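PDB 1XKN: putative peptidyl-arginine deiminase from Chlorobium tepidum, which probably hydrolyses the guanidinium group of agmatine or of peptidyl-arginine, releasing ammonia. Local coordinates for residues 114-119 with 194-199; 151-156 with 187-192. All blocks are in the same frame, centred on the assembly; numbering follows the deposited sequence.

Interaction 1: residues 114-119 with 194-199; sequences VIMNWE and RRYLGI. With NA (sodium ion), chain B.
Selenomethionine Met116 and Trp118, two residues apart on one face of strand 110-119, pack against Tyr196 and Leu197 at the C-terminal end of helix 186-197, a helix-on-sheet contact in the alpha-beta propeller fold of guanidine-modifying enzymes. The selenium makes a Met-aromatic contact with the tyrosine: Met116 SE lies 3.5 Å from Tyr196 CD1, and the line from SE to the ring centroid runs 47° off the ring normal, an oblique approach. With CG of Met116 anti to its own N (chi1 -174°), the chain leaves the strand toward the helix and then bends at chi2 and chi3, bringing CE to 3.5 Å from Tyr196 O. That carbonyl is buried here without a hydrogen-bonding partner.

Trp118 reaches the helix with the far end of its indole, where CZ2 lies 3.9 Å from Tyr196 CB. The Tyr196 ring turns an edge toward the face of the Trp118 six-membered ring in an offset edge-to-face pair, with planes at 86° and centroids 6.0 Å apart. Leu197 approaches differently, its CG sitting at the indole edge, 3.9 Å from Trp118 CZ2. Asn101 on the neighbouring strand accepts a hydrogen bond from Trp118 NE1, which helps fix the indole's rotation.

The strand also binds a sodium ion, whose site Asn134 and two waters complete; Trp118 O coordinates it at 2.5 Å and Asn117 OD1 at 2.6 Å.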
# COMPACT_ATOMS: atom_id res chain seq x y z
N VAL A 114 4.06 -9.63 -15.06
CA VAL A 114 2.64 -9.95 -15.16
C VAL A 114 1.93 -9.35 -13.98
O VAL A 114 2.56 -8.90 -13.02
CB VAL A 114 2.40 -11.49 -15.18
CG1 VAL A 114 3.21 -12.13 -16.30
CG2 VAL A 114 2.77 -12.09 -13.83
N ILE A 115 0.60 -9.32 -14.04
CA ILE A 115 -0.18 -8.79 -12.94
C ILE A 115 -0.87 -9.96 -12.25
O ILE A 115 -1.56 -10.75 -12.90
CB ILE A 115 -1.22 -7.77 -13.43
CG1 ILE A 115 -0.49 -6.48 -13.86
CG2 ILE A 115 -2.25 -7.48 -12.33
CD1 ILE A 115 -1.39 -5.41 -14.43
N MSE A 116 -0.64 -10.08 -10.95
CA MSE A 116 -1.21 -11.15 -10.15
C MSE A 116 -2.52 -10.61 -9.59
O MSE A 116 -2.54 -9.82 -8.65
CB MSE A 116 -0.24 -11.55 -9.03
CG MSE A 116 -0.68 -12.77 -8.21
SE MSE A 116 -1.02 -14.33 -9.32
CE MSE A 116 0.78 -14.56 -10.00
N ASN A 117 -3.61 -11.05 -10.21
CA ASN A 117 -4.95 -10.61 -9.85
C ASN A 117 -5.60 -11.39 -8.70
O ASN A 117 -5.99 -12.55 -8.87
CB ASN A 117 -5.83 -10.70 -11.10
CG ASN A 117 -7.24 -10.25 -10.85
OD1 ASN A 117 -7.46 -9.16 -10.34
ND2 ASN A 117 -8.20 -11.09 -11.22
N TRP A 118 -5.70 -10.75 -7.54
CA TRP A 118 -6.35 -11.38 -6.38
C TRP A 118 -7.77 -10.86 -6.37
O TRP A 118 -8.07 -9.92 -7.09
CB TRP A 118 -5.67 -10.98 -5.07
CG TRP A 118 -4.23 -11.36 -4.98
CD1 TRP A 118 -3.17 -10.65 -5.45
CD2 TRP A 118 -3.71 -12.59 -4.45
NE1 TRP A 118 -2.01 -11.36 -5.25
CE2 TRP A 118 -2.31 -12.55 -4.64
CE3 TRP A 118 -4.28 -13.71 -3.84
CZ2 TRP A 118 -1.47 -13.60 -4.25
CZ3 TRP A 118 -3.45 -14.75 -3.45
CH2 TRP A 118 -2.06 -14.69 -3.65
N GLU A 119 -8.64 -11.45 -5.57
CA GLU A 119 -10.01 -10.96 -5.50
C GLU A 119 -10.10 -9.84 -4.48
O GLU A 119 -9.31 -9.76 -3.55
CB GLU A 119 -10.96 -12.09 -5.11
CG GLU A 119 -11.14 -13.12 -6.20
CD GLU A 119 -11.69 -12.52 -7.47
OE1 GLU A 119 -12.86 -12.07 -7.46
OE2 GLU A 119 -10.96 -12.48 -8.49
N ARG A 194 2.70 -18.61 -1.21
CA ARG A 194 3.94 -19.20 -1.70
C ARG A 194 3.85 -19.40 -3.21
O ARG A 194 4.77 -19.04 -3.95
CB ARG A 194 4.21 -20.54 -1.02
CG ARG A 194 4.77 -20.42 0.38
CD ARG A 194 5.34 -21.74 0.86
NE ARG A 194 6.06 -21.57 2.11
CZ ARG A 194 5.49 -21.44 3.30
NH1 ARG A 194 4.17 -21.47 3.42
NH2 ARG A 194 6.24 -21.26 4.38
N ARG A 195 2.73 -19.95 -3.65
CA ARG A 195 2.51 -20.23 -5.06
C ARG A 195 2.51 -19.01 -5.98
O ARG A 195 3.22 -18.98 -6.98
CB ARG A 195 1.18 -20.97 -5.23
CG ARG A 195 0.79 -21.23 -6.68
CD ARG A 195 -0.59 -21.86 -6.75
NE ARG A 195 -1.00 -22.16 -8.11
CZ ARG A 195 -2.20 -22.61 -8.45
NH1 ARG A 195 -3.12 -22.81 -7.52
NH2 ARG A 195 -2.49 -22.85 -9.72
N TYR A 196 1.70 -18.01 -5.63
CA TYR A 196 1.57 -16.83 -6.47
C TYR A 196 2.50 -15.64 -6.21
O TYR A 196 2.65 -14.78 -7.08
CB TYR A 196 0.11 -16.37 -6.44
CG TYR A 196 -0.85 -17.37 -7.06
CD1 TYR A 196 -0.76 -17.70 -8.42
CD2 TYR A 196 -1.87 -17.95 -6.31
CE1 TYR A 196 -1.67 -18.57 -9.02
CE2 TYR A 196 -2.79 -18.83 -6.91
CZ TYR A 196 -2.69 -19.12 -8.25
OH TYR A 196 -3.63 -19.94 -8.85
N LEU A 197 3.13 -15.59 -5.04
CA LEU A 197 4.05 -14.51 -4.74
C LEU A 197 5.49 -15.02 -4.64
O LEU A 197 6.43 -14.24 -4.61
CB LEU A 197 3.64 -13.79 -3.45
CG LEU A 197 2.28 -13.10 -3.49
CD1 LEU A 197 2.01 -12.37 -2.18
CD2 LEU A 197 2.25 -12.11 -4.66
N GLY A 198 5.63 -16.34 -4.59
CA GLY A 198 6.95 -16.93 -4.52
C GLY A 198 7.70 -16.72 -3.22
O GLY A 198 8.92 -16.81 -3.18
N ILE A 199 6.97 -16.42 -2.14
CA ILE A 199 7.63 -16.20 -0.86
C ILE A 199 7.92 -17.54 -0.17
O ILE A 199 7.37 -18.58 -0.55
CB ILE A 199 6.80 -15.26 0.05
CG1 ILE A 199 5.35 -15.73 0.14
CG2 ILE A 199 6.87 -13.84 -0.51
CD1 ILE A 199 5.13 -16.84 1.15
NA NA B . -9.35 -8.45 -8.65
O HOH W 1 -10.75 -10.24 -10.12
O HOH W 2 -8.16 -6.60 -7.23

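Interaction 2: residues 151-156 with 187-192; sequences TGMVLE and AEIEAQ
An almost fully extended start, with CG anti to the backbone N (chi1 -179°) and the next torsion also extended, carries the selenium of selenomethionine Met153 out to helix 186-197, where the helix backbone and chi1 of Gln192 set the first carbons of that side chain against it. The contact joins this helix to the last part of strand 148-152, an outermost strand of the mixed sheet, where an ST turn leads the chain into a corner at Met153. The two side chains run past one another in opposite directions, with Met153 SE 3.7 Å from Gln192 CB and nearly as close to CG. A bend at the last torsion of Met153 then swings CE toward Ile189, one helical turn earlier, which meets it at about a right angle: its CG2 branch stands 4.1 Å from Met153 CE. Leu184 and Asn181 from the preceding loop also touch Met153.

Polar groups meet nearby through solvent. The bend of Gln192 at chi2 (-73°) turns its amide toward Thr151 O. Thr151 O and Gln192 OE1 are both acceptors and lie 3.8 Å apart, so they cannot bond directly; a water bridges them, donating to Thr151 O at 2.7 Å and, over a longer bond, to Gln192 OE1.

The ST turn that braces the corner spans Gly152, whose phi is positive. In it, Met153 N donates to Thr151 OG1 across 3.1 Å, a nearly straight bond with an N-H...O angle of 166°.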
# COMPACT_ATOMS: atom_id res chain seq x y z
N THR A 151 -5.87 -15.59 -9.03
CA THR A 151 -5.77 -16.55 -7.93
C THR A 151 -7.10 -17.06 -7.40
O THR A 151 -7.19 -18.17 -6.87
CB THR A 151 -5.04 -15.94 -6.73
OG1 THR A 151 -5.89 -14.95 -6.12
CG2 THR A 151 -3.74 -15.28 -7.16
N GLY A 152 -8.13 -16.23 -7.51
CA GLY A 152 -9.44 -16.61 -7.02
C GLY A 152 -9.57 -16.43 -5.51
O GLY A 152 -10.59 -16.78 -4.92
N MSE A 153 -8.52 -15.90 -4.90
CA MSE A 153 -8.50 -15.68 -3.45
C MSE A 153 -8.53 -14.18 -3.13
O MSE A 153 -7.88 -13.39 -3.82
CB MSE A 153 -7.23 -16.30 -2.84
CG MSE A 153 -7.11 -16.15 -1.33
SE MSE A 153 -5.45 -16.87 -0.61
CE MSE A 153 -4.58 -15.19 -0.16
N VAL A 154 -9.28 -13.80 -2.11
CA VAL A 154 -9.36 -12.41 -1.71
C VAL A 154 -8.08 -12.00 -0.99
O VAL A 154 -7.64 -12.68 -0.05
CB VAL A 154 -10.56 -12.16 -0.76
CG1 VAL A 154 -10.54 -10.72 -0.23
CG2 VAL A 154 -11.87 -12.42 -1.50
N LEU A 155 -7.48 -10.91 -1.43
CA LEU A 155 -6.26 -10.40 -0.83
C LEU A 155 -6.07 -8.94 -1.19
O LEU A 155 -6.18 -8.57 -2.36
CB LEU A 155 -5.03 -11.19 -1.31
CG LEU A 155 -3.71 -10.79 -0.63
CD1 LEU A 155 -3.75 -11.24 0.83
CD2 LEU A 155 -2.53 -11.43 -1.35
N GLU A 156 -5.81 -8.12 -0.18
CA GLU A 156 -5.57 -6.70 -0.40
C GLU A 156 -4.07 -6.46 -0.28
O GLU A 156 -3.41 -7.04 0.58
CB GLU A 156 -6.29 -5.84 0.65
CG GLU A 156 -7.80 -5.95 0.62
CD GLU A 156 -8.34 -6.77 1.77
OE1 GLU A 156 -9.31 -7.53 1.55
OE2 GLU A 156 -7.82 -6.64 2.90
N ALA A 187 -3.31 -22.81 6.39
CA ALA A 187 -2.42 -23.58 5.52
C ALA A 187 -2.65 -23.26 4.05
O ALA A 187 -1.70 -23.04 3.29
CB ALA A 187 -2.60 -25.07 5.78
N GLU A 188 -3.92 -23.25 3.64
CA GLU A 188 -4.29 -22.97 2.25
C GLU A 188 -3.88 -21.56 1.84
O GLU A 188 -3.39 -21.34 0.73
CB GLU A 188 -5.80 -23.16 2.07
CG GLU A 188 -6.24 -24.62 2.14
CD GLU A 188 -7.74 -24.78 2.31
OE1 GLU A 188 -8.27 -24.30 3.34
OE2 GLU A 188 -8.39 -25.38 1.43
N ILE A 189 -4.08 -20.60 2.74
CA ILE A 189 -3.72 -19.22 2.47
C ILE A 189 -2.21 -19.11 2.27
O ILE A 189 -1.76 -18.50 1.30
CB ILE A 189 -4.20 -18.30 3.62
CG1 ILE A 189 -5.72 -18.23 3.58
CG2 ILE A 189 -3.59 -16.91 3.48
CD1 ILE A 189 -6.35 -17.58 4.79
N GLU A 190 -1.43 -19.71 3.16
CA GLU A 190 0.02 -19.67 3.00
C GLU A 190 0.43 -20.33 1.69
O GLU A 190 1.32 -19.85 0.99
CB GLU A 190 0.74 -20.35 4.16
CG GLU A 190 0.84 -19.48 5.40
CD GLU A 190 1.90 -19.95 6.37
OE1 GLU A 190 2.88 -20.59 5.93
OE2 GLU A 190 1.77 -19.66 7.58
N ALA A 191 -0.23 -21.44 1.35
CA ALA A 191 0.10 -22.14 0.11
C ALA A 191 -0.08 -21.21 -1.09
O ALA A 191 0.77 -21.17 -1.98
CB ALA A 191 -0.78 -23.38 -0.05
N GLN A 192 -1.17 -20.45 -1.10
CA GLN A 192 -1.42 -19.52 -2.20
C GLN A 192 -0.39 -18.39 -2.24
O GLN A 192 0.00 -17.95 -3.32
CB GLN A 192 -2.83 -18.94 -2.10
CG GLN A 192 -3.93 -19.97 -2.28
CD GLN A 192 -4.09 -20.44 -3.72
OE1 GLN A 192 -5.07 -20.11 -4.39
NE2 GLN A 192 -3.12 -21.21 -4.20
O HOH W 3 -5.81 -20.45 -7.37

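Overall arrangement
The two interactions lie about 9 Å apart between centres, on the same side of the chain's centre, and share helix 186-197: interaction 2 uses its earlier turns, interaction 1 its C-terminal end. Strands 110-119 and 148-152 are parallel neighbours in one mixed sheet, so a single helix packs against both. Along the chain, interaction 2 is nested within the loop closed by interaction 1. They join directly where Glu119 N and Met153 O form a probable backbone hydrogen bond of 2.7 Å, and Thr151 touches both Trp118 and Tyr196. The edge strand 148-152, its neighbour 110-119 and the helix thus form one continuous packed unit, with the sodium site on strand 110-119 close by.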